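Local coordinates for protein multi-copper Oxidase CueO (Ochrobactrum, PDB 6EVG) that oxidises lignin model compounds and lignosulfonate as a laccase-like multicopper oxidase, probably passing the electrons through its copper centres to molecular oxygen, at residues R223-A228 with G267-V272. Residues are numbered along the deposited sequence; the frame is centred on the assembly and turned at random.
With EDO (1,2-ethanediol), chain D.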
ATOM      1  N   ARG A 223       9.034  -3.593   7.834  1.00  7.01           N
ATOM      2  CA  ARG A 223       7.645  -3.286   7.521  1.00  7.09           C
ATOM      3  C   ARG A 223       7.655  -2.802   6.075  1.00  6.93           C
ATOM      4  O   ARG A 223       8.089  -1.682   5.781  1.00  7.53           O
ATOM      5  CB  ARG A 223       7.072  -2.270   8.470  1.00  7.67           C
ATOM      6  CG  ARG A 223       7.141  -2.687   9.933  1.00  8.98           C
ATOM      7  CD  ARG A 223       6.217  -1.902  10.788  1.00 10.94           C
ATOM      8  NE  ARG A 223       6.473  -2.005  12.200  1.00 11.60           N
ATOM      9  CZ  ARG A 223       5.533  -1.953  13.148  1.00  9.99           C
ATOM     10  NH1 ARG A 223       4.246  -2.117  12.834  1.00 11.01           N
ATOM     11  NH2 ARG A 223       5.905  -1.731  14.367  1.00 11.41           N
ATOM     12  N   ILE A 224       7.236  -3.681   5.138  1.00  6.74           N
ATOM     13  CA  ILE A 224       7.446  -3.475   3.709  1.00  7.00           C
ATOM     14  C   ILE A 224       6.110  -3.040   3.065  1.00  6.86           C
ATOM     15  O   ILE A 224       5.104  -3.697   3.206  1.00  8.04           O
ATOM     16  CB  ILE A 224       7.956  -4.739   3.023  1.00  8.27           C
ATOM     17  CG1 ILE A 224       9.234  -5.278   3.754  1.00  9.37           C
ATOM     18  CG2 ILE A 224       8.265  -4.429   1.556  1.00  9.95           C
ATOM     19  CD1 ILE A 224       9.764  -6.593   3.177  1.00 11.80           C
ATOM     20  N   LEU A 225       6.192  -1.908   2.362  1.00  6.73           N
ATOM     21  CA  LEU A 225       5.076  -1.373   1.565  1.00  6.91           C
ATOM     22  C   LEU A 225       5.548  -1.290   0.094  1.00  6.75           C
ATOM     23  O   LEU A 225       6.636  -0.779  -0.187  1.00  7.04           O
ATOM     24  CB  LEU A 225       4.728   0.043   2.041  1.00  6.81           C
ATOM     25  CG  LEU A 225       3.824   0.854   1.090  1.00  6.93           C
ATOM     26  CD1 LEU A 225       2.416   0.314   0.958  1.00  7.23           C
ATOM     27  CD2 LEU A 225       3.779   2.295   1.589  1.00  7.77           C
ATOM     28  N   ASN A 226       4.686  -1.749  -0.845  1.00  7.00           N
ATOM     29  CA  ASN A 226       4.897  -1.408  -2.250  1.00  7.12           C
ATOM     30  C   ASN A 226       4.139  -0.114  -2.544  1.00  7.13           C
ATOM     31  O   ASN A 226       2.910  -0.102  -2.549  1.00  7.44           O
ATOM     32  CB  ASN A 226       4.419  -2.553  -3.148  1.00  7.43           C
ATOM     33  CG  ASN A 226       4.583  -2.208  -4.598  1.00  7.48           C
ATOM     34  OD1 ASN A 226       4.765  -1.077  -4.992  1.00  8.38           O
ATOM     35  ND2 ASN A 226       4.532  -3.266  -5.453  1.00  8.11           N
ATOM     36  N   GLY A 227       4.914   0.967  -2.718  1.00  7.50           N
ATOM     37  CA  GLY A 227       4.342   2.254  -3.019  1.00  7.41           C
ATOM     38  C   GLY A 227       4.467   2.690  -4.494  1.00  7.31           C
ATOM     39  O   GLY A 227       4.307   3.891  -4.783  1.00  8.80           O
ATOM     40  N   ALA A 228       4.756   1.742  -5.376  1.00  7.67           N
ATOM     41  CA  ALA A 228       4.959   2.060  -6.787  1.00  7.78           C
ATOM     42  C   ALA A 228       3.604   2.262  -7.512  1.00  7.85           C
ATOM     43  O   ALA A 228       2.558   1.839  -7.027  1.00  8.39           O
ATOM     44  CB  ALA A 228       5.692   0.920  -7.473  1.00  8.64           C
ATOM     45  N   GLY A 267       0.207  -1.135  -2.947  1.00  7.31           N
ATOM     46  CA  GLY A 267      -0.758  -0.993  -1.876  1.00  7.59           C
ATOM     47  C   GLY A 267      -0.724  -2.024  -0.795  1.00  6.94           C
ATOM     48  O   GLY A 267      -1.254  -1.769   0.304  1.00  7.87           O
ATOM     49  N   GLU A 268      -0.115  -3.183  -1.051  1.00  7.27           N
ATOM     50  CA  GLU A 268       0.036  -4.206  -0.039  1.00  7.40           C
ATOM     51  C   GLU A 268       1.161  -3.875   0.915  1.00  6.47           C
ATOM     52  O   GLU A 268       2.157  -3.241   0.560  1.00  7.33           O
ATOM     53  CB  GLU A 268       0.325  -5.584  -0.670  1.00  7.75           C
ATOM     54  CG  GLU A 268      -0.794  -6.196  -1.484  1.00  8.61           C
ATOM     55  CD  GLU A 268      -0.434  -7.661  -1.800  1.00  8.48           C
ATOM     56  OE1 GLU A 268       0.308  -7.872  -2.788  1.00  8.90           O
ATOM     57  OE2 GLU A 268      -0.884  -8.542  -1.024  1.00  8.89           O
ATOM     58  N   ARG A 269       0.966  -4.425   2.126  1.00  6.69           N
ATOM     59  CA  ARG A 269       2.002  -4.363   3.163  1.00  7.13           C
ATOM     60  C   ARG A 269       2.249  -5.752   3.702  1.00  7.10           C
ATOM     61  O   ARG A 269       1.315  -6.525   3.913  1.00  7.56           O
ATOM     62  CB  ARG A 269       1.608  -3.456   4.360  1.00  7.35           C
ATOM     63  CG  ARG A 269       1.510  -1.968   4.042  1.00  7.79           C
ATOM     64  CD  ARG A 269       0.181  -1.539   3.439  1.00  7.41           C
ATOM     65  NE  ARG A 269      -0.881  -1.604   4.426  1.00  6.90           N
ATOM     66  CZ  ARG A 269      -2.166  -1.748   4.137  1.00  6.65           C
ATOM     67  NH1 ARG A 269      -2.586  -1.893   2.871  1.00  7.13           N
ATOM     68  NH2 ARG A 269      -3.065  -1.731   5.126  1.00  7.13           N
ATOM     69  N   TYR A 270       3.519  -6.044   4.024  1.00  7.16           N
ATOM     70  CA  TYR A 270       3.862  -7.237   4.785  1.00  7.38           C
ATOM     71  C   TYR A 270       4.917  -6.837   5.827  1.00  7.23           C
ATOM     72  O   TYR A 270       5.882  -6.127   5.510  1.00  8.70           O
ATOM     73  CB  TYR A 270       4.442  -8.341   3.905  1.00  7.75           C
ATOM     74  CG  TYR A 270       3.408  -8.958   2.982  1.00  7.64           C
ATOM     75  CD1 TYR A 270       2.593  -9.981   3.425  1.00  7.92           C
ATOM     76  CD2 TYR A 270       3.206  -8.483   1.704  1.00  8.17           C
ATOM     77  CE1 TYR A 270       1.630 -10.542   2.578  1.00  8.70           C
ATOM     78  CE2 TYR A 270       2.260  -9.035   0.855  1.00  9.20           C
ATOM     79  CZ  TYR A 270       1.478 -10.050   1.317  1.00  9.13           C
ATOM     80  OH  TYR A 270       0.461 -10.598   0.508  1.00 10.78           O
ATOM     81  N   GLU A 271       4.737  -7.362   7.038  1.00  6.90           N
ATOM     82  CA  GLU A 271       5.784  -7.233   8.079  1.00  7.11           C
ATOM     83  C   GLU A 271       6.496  -8.582   8.178  1.00  7.49           C
ATOM     84  O   GLU A 271       5.824  -9.631   8.301  1.00  8.14           O
ATOM     85  CB  GLU A 271       5.192  -6.855   9.416  1.00  7.69           C
ATOM     86  CG  GLU A 271       4.356  -5.578   9.422  1.00  8.80           C
ATOM     87  CD  GLU A 271       3.890  -5.165  10.784  1.00 10.28           C
ATOM     88  OE1 GLU A 271       4.681  -5.193  11.729  1.00 15.60           O
ATOM     89  OE2 GLU A 271       2.702  -4.856  10.921  1.00 13.38           O
ATOM     90  N   VAL A 272       7.821  -8.537   8.071  1.00  7.55           N
ATOM     91  CA  VAL A 272       8.624  -9.759   8.080  1.00  8.10           C
ATOM     92  C   VAL A 272       9.723  -9.632   9.101  1.00  8.41           C
ATOM     93  O   VAL A 272      10.224  -8.554   9.423  1.00 10.22           O
ATOM     94  CB  VAL A 272       9.201 -10.034   6.702  1.00  9.45           C
ATOM     95  CG1 VAL A 272       8.097 -10.166   5.665  1.00 10.82           C
ATOM     96  CG2 VAL A 272      10.278  -9.077   6.287  1.00 10.20           C
TER
HETATM   97  C1  EDO D 603      -1.937 -11.877  -2.208  1.00 11.33           C
HETATM   98  O1  EDO D 603      -2.059 -10.508  -2.585  1.00 10.57           O
HETATM   99  C2  EDO D 603      -2.643 -12.746  -3.223  1.00 11.12           C
HETATM  100  O2  EDO D 603      -2.018 -12.715  -4.516  1.00 12.59           O
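Arg223 and Glu271 form a non-hydrogen-bonded pair of two antiparallel strands and show how opposite charges can attract without a directed bond. The side chains run alongside each other, pointing the same way, the arginine extended from CG to NE. Its guanidinium lies nearly parallel to the carboxylate, the planes 19° apart, and Glu271 OE1 sits over one face, 3.3 Å from Arg223 NH1. This salt bridge is therefore electrostatic, since no N-H of Arg223 points at the oxygen. Each partner has a further charge: Asp170 takes Arg223 NE, and Arg221 reaches Glu271 OE1. A leucine in place of Arg223 would probably take from Asp170 its arginine mate and from Glu271 one of the two positive charges beside it.

Ile224, on the other face, belongs to a hydrogen-bonded pair with Tyr270. Its N donates to Tyr270 O at 2.8 Å, and Tyr270 N returns a bond to Ile224 O at 2.9 Å. With CG1 anti to the carbonyl carbon (chi1 -54°), CD1 of Ile224 meets Val272 CG2 at 4.0 Å. Further along, the pairing runs past the regular strand into 267-268, where Asn226 N donates to Glu268 O over 3.3 Å and Gly267 N to Asn226 O, nearly straight, over 2.9 Å. Asn226 OD1 meanwhile closes an Asx turn on Ala228 N.

The two strands lie centrally in a mixed sheet of a cupredoxin-like domain, the fold of multicopper oxidases. Strand 170-178 continues the sheet beyond 219-226, and strand 243-248 beyond 269-275. Strand 262-264 of the second sheet packs on Ile224, Tyr270 and Val272, while strand 126-131 covers the face of Arg223, Leu225, Arg269 and Glu271 through Phe127 and Trp129.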